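Local coordinates for protein BfpC (PDB 3VHJ) that serves in type IV pilus biogenesis as part of a membrane protein, this chain being its N-terminal cytoplasmic domain, and probably works together with BfpD, at residues W96-V101 with K111-K116; C86-A91 with Y137-V142; T40-K45 with F58-K63; I65-G70 with K159-K164. The protein carries 1 engineered substitution. All coordinates share one frame; numbering follows the deposited sequence.

From the N terminus, the first loop to close is that of contact 3, where the end of helix 31-42 meets the end of strand 55-60. Contact 4 opens just after it and closes only at the C-terminal end of the modelled chain, so the two stand in series. They touch, among other places, at the salt bridge of Lys63 with Glu163. Within the long loop of contact 4 lies contact 2, joining strand 85-90 to the loop after strand 135-137, and contact 1, a beta hairpin, is nested inside contact 2. No loops cross. Contacts 1 and 2 share one mixed sheet, while contacts 3 and 4 gather at the antiparallel sheet, contact 2 lying across the chain's centre from both.

Contact 1. Residues W96-V101 with K111-K116; sequences WLVIGV and KSFHSK
Trp96 and Lys116 make the main side-chain contact at the open end of a beta hairpin, formed by strands 96-101 and 107-113 of the four-stranded mixed sheet. With CG anti to the backbone N (chi1 176°) and the rest extended, the Lys116 chain slants over one face of the indole. Its CB lies 3.7 Å from the centroid of the five-membered ring of Trp96, a CH-pi contact, and its CD is 3.5 Å from Trp96 CZ2. Beyond the ring, NZ forms a salt bridge with Asp141. With an alanine here in place of Trp96, the Lys116 methylenes would probably lose the flat surface they lie on, and the lysine would be freer to swing off Asp141. On the same face of the sheet, against helix 116-127, Val98 and Phe113 meet at a slant, Val98 CG2 3.6 Å from Phe113 CE1. On the other face Leu97 CD2 touches Ser112 CB, while Ser112 OG bonds to Leu6 O. Trp96 and Phe113 form a hydrogen-bonded antiparallel pair: Trp96 N meets Phe113 O almost straight (171° at the hydrogen), whereas Phe113 N reaches Trp96 O at 2.8 Å by a more bent bond. Trp96 O also receives the CA-H of Ser112, 3.2 Å from that CA.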
loop_
_atom_site.group_PDB
_atom_site.type_symbol
_atom_site.label_atom_id
_atom_site.label_comp_id
_atom_site.label_asym_id
_atom_site.label_seq_id
_atom_site.Cartn_x
_atom_site.Cartn_y
_atom_site.Cartn_z
ATOM N N TRP A 96 -0.825 -10.515 -6.591
ATOM C CA TRP A 96 -1.780 -10.465 -5.497
ATOM C C TRP A 96 -1.377 -9.363 -4.541
ATOM O O TRP A 96 -0.203 -9.221 -4.206
ATOM C CB TRP A 96 -1.840 -11.805 -4.767
ATOM C CG TRP A 96 -2.589 -12.815 -5.561
ATOM C CD1 TRP A 96 -2.099 -13.604 -6.566
ATOM C CD2 TRP A 96 -3.991 -13.077 -5.489
ATOM N NE1 TRP A 96 -3.118 -14.338 -7.126
ATOM C CE2 TRP A 96 -4.290 -14.034 -6.483
ATOM C CE3 TRP A 96 -5.029 -12.594 -4.678
ATOM C CZ2 TRP A 96 -5.584 -14.517 -6.691
ATOM C CZ3 TRP A 96 -6.315 -13.076 -4.884
ATOM C CH2 TRP A 96 -6.580 -14.029 -5.884
ATOM N N LEU A 97 -2.364 -8.592 -4.101
ATOM C CA LEU A 97 -2.126 -7.475 -3.203
ATOM C C LEU A 97 -2.808 -7.652 -1.850
ATOM O O LEU A 97 -3.931 -8.138 -1.776
ATOM C CB LEU A 97 -2.654 -6.189 -3.846
ATOM C CG LEU A 97 -2.218 -5.899 -5.285
ATOM C CD1 LEU A 97 -2.952 -4.657 -5.784
ATOM C CD2 LEU A 97 -0.703 -5.712 -5.349
ATOM N N VAL A 98 -2.112 -7.270 -0.783
ATOM C CA VAL A 98 -2.679 -7.322 0.560
ATOM C C VAL A 98 -2.447 -5.922 1.112
ATOM O O VAL A 98 -1.306 -5.487 1.248
ATOM C CB VAL A 98 -1.980 -8.354 1.460
ATOM C CG1 VAL A 98 -2.605 -8.321 2.863
ATOM C CG2 VAL A 98 -2.135 -9.748 0.856
ATOM N N ILE A 99 -3.532 -5.220 1.415
ATOM C CA ILE A 99 -3.434 -3.855 1.904
ATOM C C ILE A 99 -4.208 -3.632 3.194
ATOM O O ILE A 99 -5.055 -4.433 3.562
ATOM C CB ILE A 99 -3.938 -2.864 0.834
ATOM C CG1 ILE A 99 -5.437 -3.031 0.618
ATOM C CG2 ILE A 99 -3.223 -3.126 -0.490
ATOM C CD1 ILE A 99 -6.010 -2.079 -0.411
ATOM N N GLY A 100 -3.901 -2.533 3.875
ATOM C CA GLY A 100 -4.572 -2.217 5.123
ATOM C C GLY A 100 -4.327 -0.774 5.522
ATOM O O GLY A 100 -3.183 -0.322 5.544
ATOM N N VAL A 101 -5.405 -0.053 5.825
ATOM C CA VAL A 101 -5.325 1.351 6.227
ATOM C C VAL A 101 -6.103 1.491 7.537
ATOM O O VAL A 101 -7.236 1.008 7.648
ATOM C CB VAL A 101 -5.933 2.262 5.136
ATOM C CG1 VAL A 101 -5.943 3.708 5.595
ATOM C CG2 VAL A 101 -5.132 2.124 3.850
ATOM N N LYS A 111 1.476 -4.817 0.539
ATOM C CA LYS A 111 2.315 -5.930 0.103
ATOM C C LYS A 111 1.813 -6.545 -1.187
ATOM O O LYS A 111 0.612 -6.594 -1.431
ATOM C CB LYS A 111 2.340 -7.008 1.188
ATOM C CG LYS A 111 2.863 -6.526 2.518
ATOM C CD LYS A 111 4.378 -6.607 2.597
ATOM C CE LYS A 111 4.839 -8.053 2.647
ATOM N NZ LYS A 111 6.307 -8.168 2.887
ATOM N N SER A 112 2.745 -7.002 -2.016
ATOM C CA SER A 112 2.403 -7.648 -3.272
ATOM C C SER A 112 3.073 -9.019 -3.260
ATOM O O SER A 112 4.104 -9.200 -2.610
ATOM C CB SER A 112 2.906 -6.824 -4.460
ATOM O OG SER A 112 4.316 -6.740 -4.456
ATOM N N PHE A 113 2.476 -9.982 -3.956
ATOM C CA PHE A 113 3.020 -11.338 -4.022
ATOM C C PHE A 113 2.740 -11.916 -5.397
ATOM O O PHE A 113 1.711 -11.622 -5.995
ATOM C CB PHE A 113 2.340 -12.263 -3.001
ATOM C CG PHE A 113 2.295 -11.717 -1.610
ATOM C CD1 PHE A 113 1.366 -10.743 -1.259
ATOM C CD2 PHE A 113 3.185 -12.177 -0.646
ATOM C CE1 PHE A 113 1.325 -10.236 0.036
ATOM C CE2 PHE A 113 3.150 -11.676 0.650
ATOM C CZ PHE A 113 2.220 -10.705 0.990
ATOM N N HIS A 114 3.644 -12.738 -5.909
ATOM C CA HIS A 114 3.383 -13.351 -7.203
ATOM C C HIS A 114 2.568 -14.617 -6.975
ATOM O O HIS A 114 1.954 -15.150 -7.900
ATOM C CB HIS A 114 4.689 -13.664 -7.938
ATOM C CG HIS A 114 5.320 -12.460 -8.567
ATOM N ND1 HIS A 114 4.594 -11.538 -9.293
ATOM C CD2 HIS A 114 6.600 -12.019 -8.570
ATOM C CE1 HIS A 114 5.401 -10.578 -9.711
ATOM N NE2 HIS A 114 6.623 -10.846 -9.286
ATOM N N SER A 115 2.545 -15.068 -5.724
ATOM C CA SER A 115 1.812 -16.272 -5.337
ATOM C C SER A 115 0.586 -15.985 -4.480
ATOM O O SER A 115 0.666 -15.275 -3.477
ATOM C CB SER A 115 2.738 -17.223 -4.573
ATOM O OG SER A 115 1.989 -18.169 -3.834
ATOM N N LYS A 116 -0.546 -16.556 -4.880
ATOM C CA LYS A 116 -1.793 -16.378 -4.152
ATOM C C LYS A 116 -1.708 -17.017 -2.764
ATOM O O LYS A 116 -2.212 -16.466 -1.789
ATOM C CB LYS A 116 -2.950 -16.996 -4.941
ATOM C CG LYS A 116 -4.292 -16.939 -4.226
ATOM C CD LYS A 116 -5.397 -17.570 -5.058
ATOM C CE LYS A 116 -6.733 -17.500 -4.339
ATOM N NZ LYS A 116 -7.846 -18.064 -5.155
#

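Contact 2. Residues C86-A91 with Y137-V142; sequences CGLFPA and YSPSDV
Tyr137 pairs with Gly87 in parallel, its N bonding to Cys86 O at 3.0 Å and its O taking Leu88 N at 2.9 Å. The CA atoms of the pair are only 4.2 Å apart, a close approach at a residue without a side chain. A side chain at Gly87 would run into the ring of Phe89 and crowd Tyr137 O. That ring points its CZ end at Tyr137, with CZ 3.6 Å from Tyr137 CB and nearly as close to CD2; the two rings are oblique, their planes 38° apart. Tyr137 CG is anti to its own carbonyl carbon (chi1 -52°), which brings CD2 to 3.5 Å from Cys86 O. A glycine in place of Tyr137 would probably open a gap at the CZ end of Phe89 and leave that ring freer to shift.

This pairing places strand 135-137 at the margin of the four-stranded mixed sheet, beside strand 85-90. It completes a beta-alpha-beta crossover: strand 107-113 leads through helix 116-127 into strand 135-137, passing two intervening strands. After Tyr137 the chain leaves the sheet, and contact passes to aliphatic groups. Pro139 packs its CD against Leu88, 3.5 Å from the carbonyl O and 3.9 Å from CD2, the side chains crossing at about a right angle. From the turn that follows, where Val142 N bonds to Pro139 O, Val142 directs CG2 back to Leu88 CD2, 3.9 Å away. Leu88 itself rests on Val98 and on Ala119 of helix 116-127, while Ser138 OG bonds to Val144 O.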
loop_
_atom_site.group_PDB
_atom_site.type_symbol
_atom_site.label_atom_id
_atom_site.label_comp_id
_atom_site.label_asym_id
_atom_site.label_seq_id
_atom_site.Cartn_x
_atom_site.Cartn_y
_atom_site.Cartn_z
ATOM N N CYS A 86 -9.011 -3.301 5.068
ATOM C CA CYS A 86 -7.903 -4.153 4.677
ATOM C C CYS A 86 -8.478 -5.121 3.656
ATOM O O CYS A 86 -9.694 -5.228 3.512
ATOM C CB CYS A 86 -7.344 -4.923 5.877
ATOM S SG CYS A 86 -8.193 -6.471 6.243
ATOM N N GLY A 87 -7.612 -5.815 2.934
ATOM C CA GLY A 87 -8.117 -6.759 1.960
ATOM C C GLY A 87 -7.054 -7.474 1.162
ATOM O O GLY A 87 -5.908 -7.027 1.080
ATOM N N LEU A 88 -7.457 -8.608 0.599
ATOM C CA LEU A 88 -6.617 -9.441 -0.249
ATOM C C LEU A 88 -7.245 -9.228 -1.627
ATOM O O LEU A 88 -8.435 -9.486 -1.816
ATOM C CB LEU A 88 -6.742 -10.906 0.171
ATOM C CG LEU A 88 -6.123 -11.976 -0.729
ATOM C CD1 LEU A 88 -4.618 -11.800 -0.814
ATOM C CD2 LEU A 88 -6.471 -13.353 -0.164
ATOM N N PHE A 89 -6.452 -8.746 -2.579
ATOM C CA PHE A 89 -6.967 -8.451 -3.913
ATOM C C PHE A 89 -6.063 -8.922 -5.039
ATOM O O PHE A 89 -4.847 -8.779 -4.970
ATOM C CB PHE A 89 -7.111 -6.940 -4.113
ATOM C CG PHE A 89 -8.020 -6.256 -3.138
ATOM C CD1 PHE A 89 -9.386 -6.177 -3.379
ATOM C CD2 PHE A 89 -7.496 -5.610 -2.022
ATOM C CE1 PHE A 89 -10.217 -5.454 -2.530
ATOM C CE2 PHE A 89 -8.320 -4.887 -1.167
ATOM C CZ PHE A 89 -9.678 -4.807 -1.421
ATOM N N PRO A 90 -6.654 -9.472 -6.108
ATOM C CA PRO A 90 -5.856 -9.930 -7.247
ATOM C C PRO A 90 -5.730 -8.715 -8.167
ATOM O O PRO A 90 -6.727 -8.035 -8.415
ATOM C CB PRO A 90 -6.735 -11.002 -7.904
ATOM C CG PRO A 90 -7.920 -11.187 -6.957
ATOM C CD PRO A 90 -8.058 -9.889 -6.246
ATOM N N ALA A 91 -4.527 -8.419 -8.648
ATOM C CA ALA A 91 -4.354 -7.303 -9.578
ATOM C C ALA A 91 -4.591 -7.919 -10.955
ATOM O O ALA A 91 -4.816 -9.126 -11.057
ATOM C CB ALA A 91 -2.944 -6.731 -9.487
ATOM N N TYR A 137 -11.931 -7.127 2.890
ATOM C CA TYR A 137 -12.232 -7.692 1.580
ATOM C C TYR A 137 -11.313 -8.853 1.222
ATOM O O TYR A 137 -10.134 -8.865 1.584
ATOM C CB TYR A 137 -12.080 -6.620 0.501
ATOM C CG TYR A 137 -12.836 -5.355 0.781
ATOM C CD1 TYR A 137 -14.214 -5.290 0.584
ATOM C CD2 TYR A 137 -12.178 -4.220 1.258
ATOM C CE1 TYR A 137 -14.921 -4.125 0.855
ATOM C CE2 TYR A 137 -12.877 -3.048 1.533
ATOM C CZ TYR A 137 -14.249 -3.011 1.329
ATOM O OH TYR A 137 -14.955 -1.866 1.600
ATOM N N SER A 138 -11.858 -9.826 0.497
ATOM C CA SER A 138 -11.089 -10.979 0.044
ATOM C C SER A 138 -11.944 -11.741 -0.964
ATOM O O SER A 138 -13.161 -11.593 -0.985
ATOM C CB SER A 138 -10.726 -11.901 1.216
ATOM O OG SER A 138 -11.861 -12.600 1.699
ATOM N N PRO A 139 -11.314 -12.554 -1.823
ATOM C CA PRO A 139 -12.058 -13.327 -2.822
ATOM C C PRO A 139 -13.063 -14.284 -2.168
ATOM O O PRO A 139 -12.899 -14.680 -1.015
ATOM C CB PRO A 139 -10.952 -14.065 -3.575
ATOM C CG PRO A 139 -9.802 -13.094 -3.499
ATOM C CD PRO A 139 -9.862 -12.670 -2.047
ATOM N N SER A 140 -14.099 -14.654 -2.912
ATOM C CA SER A 140 -15.125 -15.550 -2.391
ATOM C C SER A 140 -14.552 -16.858 -1.856
ATOM O O SER A 140 -15.002 -17.362 -0.825
ATOM C CB SER A 140 -16.157 -15.847 -3.478
ATOM O OG SER A 140 -16.778 -14.653 -3.919
ATOM N N ASP A 141 -13.560 -17.408 -2.547
ATOM C CA ASP A 141 -12.956 -18.662 -2.110
ATOM C C ASP A 141 -12.103 -18.487 -0.858
ATOM O O ASP A 141 -11.541 -19.458 -0.346
ATOM C CB ASP A 141 -12.119 -19.277 -3.238
ATOM C CG ASP A 141 -10.910 -18.439 -3.598
ATOM O OD1 ASP A 141 -10.018 -18.281 -2.741
ATOM O OD2 ASP A 141 -10.851 -17.940 -4.742
ATOM N N VAL A 142 -12.003 -17.251 -0.370
ATOM C CA VAL A 142 -11.235 -16.965 0.839
ATOM C C VAL A 142 -12.210 -16.805 2.001
ATOM O O VAL A 142 -11.928 -17.223 3.123
ATOM C CB VAL A 142 -10.390 -15.682 0.686
ATOM C CG1 VAL A 142 -9.634 -15.397 1.975
ATOM C CG2 VAL A 142 -9.409 -15.853 -0.459
#

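Contact 3. Residues T40-K45 with F58-K63; sequences TLMSSK and FAVGDK
Ser44 meets Gly61 just past a Schellman motif that ends helix 31-42, where Ser43 takes positive phi and turns the chain toward the end of strand 55-60 in the antiparallel sheet. The polar part of the contact is one bond: Ser44 OG donates to Gly61 O at 2.7 Å, tilted 29° from the carbonyl plane. OG sits anti to the backbone N of Ser44 (chi1 174°), which points the hydroxyl at the strand. The same oxygen is also hydrogen-bonded to Leu46 N, so two partners fix its rotation and tie the post-helix turn to the start of strand 46-52.

Apolar packing centres on Val60. Its CG1 lies 3.7 Å from Ser44 CB and, more loosely, 4.3 Å from CB of Met42, a selenomethionine on the surface. Leu35 and Ser38 of helix 31-42 pack against Val60 as well, joining helix to strand.

Charged groups gather at the edge of the contact. Lys45, bent at its last two torsions, and Lys63, extended beyond CG, bring their ammonium groups together beside the carboxylate of Glu163, whose negative charge probably makes the pairing tolerable. Lys63 forms the salt bridge with Glu163, and Lys45 NZ stands 3.3 Å from Lys63 NZ.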
loop_
_atom_site.group_PDB
_atom_site.type_symbol
_atom_site.label_atom_id
_atom_site.label_comp_id
_atom_site.label_asym_id
_atom_site.label_seq_id
_atom_site.Cartn_x
_atom_site.Cartn_y
_atom_site.Cartn_z
ATOM N N THR A 40 17.643 6.676 3.936
ATOM C CA THR A 40 19.032 6.349 4.241
ATOM C C THR A 40 19.155 4.880 4.622
ATOM O O THR A 40 20.029 4.170 4.125
ATOM C CB THR A 40 19.559 7.216 5.399
ATOM O OG1 THR A 40 19.554 8.588 4.998
ATOM C CG2 THR A 40 20.985 6.807 5.773
ATOM N N LEU A 41 18.269 4.434 5.505
ATOM C CA LEU A 41 18.266 3.050 5.962
ATOM C C LEU A 41 18.053 2.055 4.829
ATOM O O LEU A 41 18.603 0.961 4.849
ATOM C CB LEU A 41 17.171 2.842 7.010
ATOM C CG LEU A 41 16.950 1.395 7.465
ATOM C CD1 LEU A 41 18.171 0.912 8.241
ATOM C CD2 LEU A 41 15.708 1.313 8.332
HETATM N N MSE A 42 17.257 2.433 3.839
HETATM C CA MSE A 42 16.973 1.534 2.727
HETATM C C MSE A 42 17.832 1.789 1.499
HETATM O O MSE A 42 17.701 1.093 0.494
HETATM C CB MSE A 42 15.497 1.644 2.340
HETATM C CG MSE A 42 14.534 1.420 3.496
HETATM SE SE MSE A 42 14.738 -0.299 4.376
HETATM C CE MSE A 42 13.904 -1.385 3.026
ATOM N N SER A 43 18.710 2.784 1.581
ATOM C CA SER A 43 19.566 3.140 0.457
ATOM C C SER A 43 18.686 3.358 -0.772
ATOM O O SER A 43 18.965 2.848 -1.854
ATOM C CB SER A 43 20.588 2.028 0.185
ATOM O OG SER A 43 21.422 1.826 1.312
ATOM N N SER A 44 17.615 4.123 -0.586
ATOM C CA SER A 44 16.673 4.415 -1.656
ATOM C C SER A 44 16.571 5.910 -1.916
ATOM O O SER A 44 16.828 6.722 -1.026
ATOM C CB SER A 44 15.289 3.876 -1.291
ATOM O OG SER A 44 14.327 4.263 -2.253
ATOM N N LYS A 45 16.198 6.265 -3.141
ATOM C CA LYS A 45 16.033 7.666 -3.517
ATOM C C LYS A 45 14.591 7.925 -3.952
ATOM O O LYS A 45 14.242 9.042 -4.317
ATOM C CB LYS A 45 16.961 8.033 -4.678
ATOM C CG LYS A 45 18.443 7.862 -4.403
ATOM C CD LYS A 45 19.271 8.552 -5.483
ATOM C CE LYS A 45 19.047 7.946 -6.863
ATOM N NZ LYS A 45 19.617 6.575 -6.967
ATOM N N PHE A 58 4.707 8.725 4.660
ATOM C CA PHE A 58 5.501 8.633 3.450
ATOM C C PHE A 58 5.712 7.199 2.997
ATOM O O PHE A 58 5.554 6.255 3.770
ATOM C CB PHE A 58 6.852 9.290 3.707
ATOM C CG PHE A 58 7.515 8.806 4.962
ATOM C CD1 PHE A 58 8.207 7.600 4.979
ATOM C CD2 PHE A 58 7.400 9.534 6.145
ATOM C CE1 PHE A 58 8.778 7.124 6.162
ATOM C CE2 PHE A 58 7.964 9.070 7.330
ATOM C CZ PHE A 58 8.655 7.861 7.339
ATOM N N ALA A 59 6.067 7.055 1.729
ATOM C CA ALA A 59 6.335 5.750 1.152
ATOM C C ALA A 59 7.746 5.778 0.576
ATOM O O ALA A 59 8.167 6.779 -0.002
ATOM C CB ALA A 59 5.324 5.444 0.051
ATOM N N VAL A 60 8.483 4.689 0.752
ATOM C CA VAL A 60 9.833 4.596 0.205
ATOM C C VAL A 60 9.824 3.456 -0.808
ATOM O O VAL A 60 9.399 2.346 -0.492
ATOM C CB VAL A 60 10.878 4.322 1.314
ATOM C CG1 VAL A 60 12.227 3.967 0.696
ATOM C CG2 VAL A 60 11.040 5.573 2.175
ATOM N N GLY A 61 10.275 3.743 -2.028
ATOM C CA GLY A 61 10.285 2.734 -3.073
ATOM C C GLY A 61 11.533 1.874 -3.136
ATOM O O GLY A 61 12.566 2.198 -2.547
ATOM N N ASP A 62 11.425 0.763 -3.854
ATOM C CA ASP A 62 12.537 -0.168 -4.021
ATOM C C ASP A 62 12.740 -0.425 -5.506
ATOM O O ASP A 62 11.971 -1.159 -6.122
ATOM C CB ASP A 62 12.235 -1.493 -3.325
ATOM C CG ASP A 62 13.376 -2.494 -3.456
ATOM O OD1 ASP A 62 14.372 -2.192 -4.153
ATOM O OD2 ASP A 62 13.270 -3.583 -2.861
ATOM N N LYS A 63 13.771 0.180 -6.081
ATOM C CA LYS A 63 14.049 -0.001 -7.501
ATOM C C LYS A 63 14.276 -1.458 -7.893
ATOM O O LYS A 63 14.117 -1.814 -9.056
ATOM C CB LYS A 63 15.273 0.819 -7.912
ATOM C CG LYS A 63 15.071 2.324 -7.830
ATOM C CD LYS A 63 16.286 3.061 -8.367
ATOM C CE LYS A 63 16.108 4.567 -8.294
ATOM N NZ LYS A 63 17.276 5.256 -8.915
#

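Contact 4. Residues I65-G70 with K159-K164; sequences IGHKRG and KKLKEK
Arg69 stretches out from a CG anti to the backbone N (chi1 -178°) through extended bonds as far as NE, laying its aliphatic part across the chain at Leu161-Glu163, whereas Leu161 has CG beside its own N (chi1 -71°) and turns its branches back to the loop. Arg69 CG thus lies 3.6 Å from Leu161 O. The guanidinium comes edge-on to the backbone of Glu163, but NH1 and Glu163 N are both donors, so no bond joins them and the exact placing of NH1 is doubtful. The guanidinium and the Glu163 carboxylate are nearly parallel yet too far apart to pair; that carboxylate forms its salt bridge with Lys63 instead. A water accepts from Arg69 N at 2.9 Å and is held only weakly by Glu163 OE1.

Leu161 CD1 packs 3.7 Å from Lys68 O and 4.0 Å from CB of His67, whose ring nitrogens bond to Asp62 N and Val18 O. The direct link is a backbone bond, Gly70 N to Leu161 O, 2.8 Å long and practically straight at the hydrogen (178°). Beyond it the methylenes of Lys160 run past Gly70 O, with CD at 3.3 Å.

The backbone of 159-164 bonds to Gln71 and Thr73 near its start and to Tyr47 and Lys45 near its end, so this C-terminal edge strand joins the antiparallel sheet to strand 72-73 and the loop before it.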
loop_
_atom_site.group_PDB
_atom_site.type_symbol
_atom_site.label_atom_id
_atom_site.label_comp_id
_atom_site.label_asym_id
_atom_site.label_seq_id
_atom_site.Cartn_x
_atom_site.Cartn_y
_atom_site.Cartn_z
ATOM N N ILE A 65 12.486 -3.956 -7.270
ATOM C CA ILE A 65 11.253 -4.635 -7.621
ATOM C C ILE A 65 10.451 -3.832 -8.647
ATOM O O ILE A 65 9.238 -3.989 -8.764
ATOM C CB ILE A 65 10.383 -4.959 -6.368
ATOM C CG1 ILE A 65 9.903 -3.677 -5.689
ATOM C CG2 ILE A 65 11.200 -5.797 -5.371
ATOM C CD1 ILE A 65 8.961 -3.943 -4.526
ATOM N N GLY A 66 11.143 -2.964 -9.385
ATOM C CA GLY A 66 10.495 -2.202 -10.440
ATOM C C GLY A 66 10.040 -0.781 -10.179
ATOM O O GLY A 66 9.532 -0.128 -11.089
ATOM N N HIS A 67 10.207 -0.292 -8.957
ATOM C CA HIS A 67 9.781 1.073 -8.647
ATOM C C HIS A 67 10.609 2.094 -9.409
ATOM O O HIS A 67 11.812 1.939 -9.556
ATOM C CB HIS A 67 9.871 1.317 -7.141
ATOM C CG HIS A 67 8.849 0.552 -6.359
ATOM N ND1 HIS A 67 9.003 0.251 -5.024
ATOM C CD2 HIS A 67 7.649 0.045 -6.725
ATOM C CE1 HIS A 67 7.940 -0.410 -4.600
ATOM N NE2 HIS A 67 7.102 -0.548 -5.612
ATOM N N LYS A 68 9.948 3.137 -9.902
ATOM C CA LYS A 68 10.619 4.182 -10.664
ATOM C C LYS A 68 9.908 5.510 -10.441
ATOM O O LYS A 68 8.720 5.540 -10.118
ATOM C CB LYS A 68 10.600 3.852 -12.163
ATOM C CG LYS A 68 11.557 2.745 -12.597
ATOM C CD LYS A 68 11.291 2.305 -14.041
ATOM C CE LYS A 68 11.423 3.450 -15.042
ATOM N NZ LYS A 68 12.829 3.911 -15.213
ATOM N N ARG A 69 10.646 6.602 -10.610
ATOM C CA ARG A 69 10.084 7.934 -10.452
ATOM C C ARG A 69 8.866 8.060 -11.369
ATOM O O ARG A 69 8.854 7.514 -12.472
ATOM C CB ARG A 69 11.129 8.992 -10.834
ATOM C CG ARG A 69 10.658 10.420 -10.647
ATOM C CD ARG A 69 11.629 11.441 -11.242
ATOM N NE ARG A 69 11.063 12.793 -11.205
ATOM C CZ ARG A 69 10.912 13.524 -10.101
ATOM N NH1 ARG A 69 11.289 13.050 -8.923
ATOM N NH2 ARG A 69 10.368 14.730 -10.174
ATOM N N GLY A 70 7.836 8.762 -10.907
ATOM C CA GLY A 70 6.652 8.957 -11.723
ATOM C C GLY A 70 5.512 7.970 -11.548
ATOM O O GLY A 70 4.409 8.220 -12.028
ATOM N N LYS A 159 -0.475 10.065 -5.559
ATOM C CA LYS A 159 0.768 10.821 -5.530
ATOM C C LYS A 159 1.830 9.949 -6.190
ATOM O O LYS A 159 1.889 8.740 -5.956
ATOM C CB LYS A 159 1.172 11.131 -4.086
ATOM C CG LYS A 159 0.134 11.915 -3.283
ATOM C CD LYS A 159 -0.042 13.333 -3.808
ATOM C CE LYS A 159 1.239 14.153 -3.663
ATOM N NZ LYS A 159 1.661 14.293 -2.239
ATOM N N LYS A 160 2.663 10.563 -7.019
ATOM C CA LYS A 160 3.703 9.832 -7.724
ATOM C C LYS A 160 5.016 9.749 -6.959
ATOM O O LYS A 160 5.334 10.613 -6.138
ATOM C CB LYS A 160 3.966 10.484 -9.082
ATOM C CG LYS A 160 2.786 10.481 -10.039
ATOM C CD LYS A 160 3.157 11.205 -11.329
ATOM C CE LYS A 160 2.053 11.111 -12.367
ATOM N NZ LYS A 160 0.793 11.724 -11.871
ATOM N N LEU A 161 5.782 8.701 -7.236
ATOM C CA LEU A 161 7.079 8.536 -6.601
ATOM C C LEU A 161 7.999 9.630 -7.137
ATOM O O LEU A 161 7.998 9.918 -8.335
ATOM C CB LEU A 161 7.674 7.164 -6.937
ATOM C CG LEU A 161 7.001 5.951 -6.287
ATOM C CD1 LEU A 161 7.711 4.662 -6.711
ATOM C CD2 LEU A 161 7.058 6.102 -4.779
ATOM N N LYS A 162 8.755 10.254 -6.242
ATOM C CA LYS A 162 9.698 11.299 -6.621
ATOM C C LYS A 162 11.076 10.709 -6.363
ATOM O O LYS A 162 11.203 9.735 -5.624
ATOM C CB LYS A 162 9.476 12.555 -5.770
ATOM C CG LYS A 162 8.077 13.153 -5.932
ATOM C CD LYS A 162 7.796 14.282 -4.949
ATOM C CE LYS A 162 8.494 15.582 -5.337
ATOM N NZ LYS A 162 9.976 15.483 -5.275
ATOM N N GLU A 163 12.109 11.288 -6.960
ATOM C CA GLU A 163 13.447 10.752 -6.770
ATOM C C GLU A 163 14.417 11.750 -6.148
ATOM O O GLU A 163 14.310 12.954 -6.373
ATOM C CB GLU A 163 13.977 10.247 -8.113
ATOM C CG GLU A 163 15.318 9.542 -8.051
ATOM C CD GLU A 163 15.499 8.570 -9.203
ATOM O OE1 GLU A 163 15.043 8.881 -10.323
ATOM O OE2 GLU A 163 16.102 7.498 -8.991
ATOM N N LYS A 164 15.352 11.222 -5.358
ATOM C CA LYS A 164 16.383 11.999 -4.668
ATOM C C LYS A 164 15.899 12.534 -3.330
ATOM O O LYS A 164 16.405 12.052 -2.295
ATOM C CB LYS A 164 16.861 13.160 -5.545
ATOM C CG LYS A 164 17.464 12.723 -6.870
ATOM C CD LYS A 164 17.734 13.905 -7.799
ATOM C CE LYS A 164 18.766 14.868 -7.227
ATOM N NZ LYS A 164 18.272 15.576 -6.015
HETATM O O HOH W 1 13.405 5.987 -11.055
#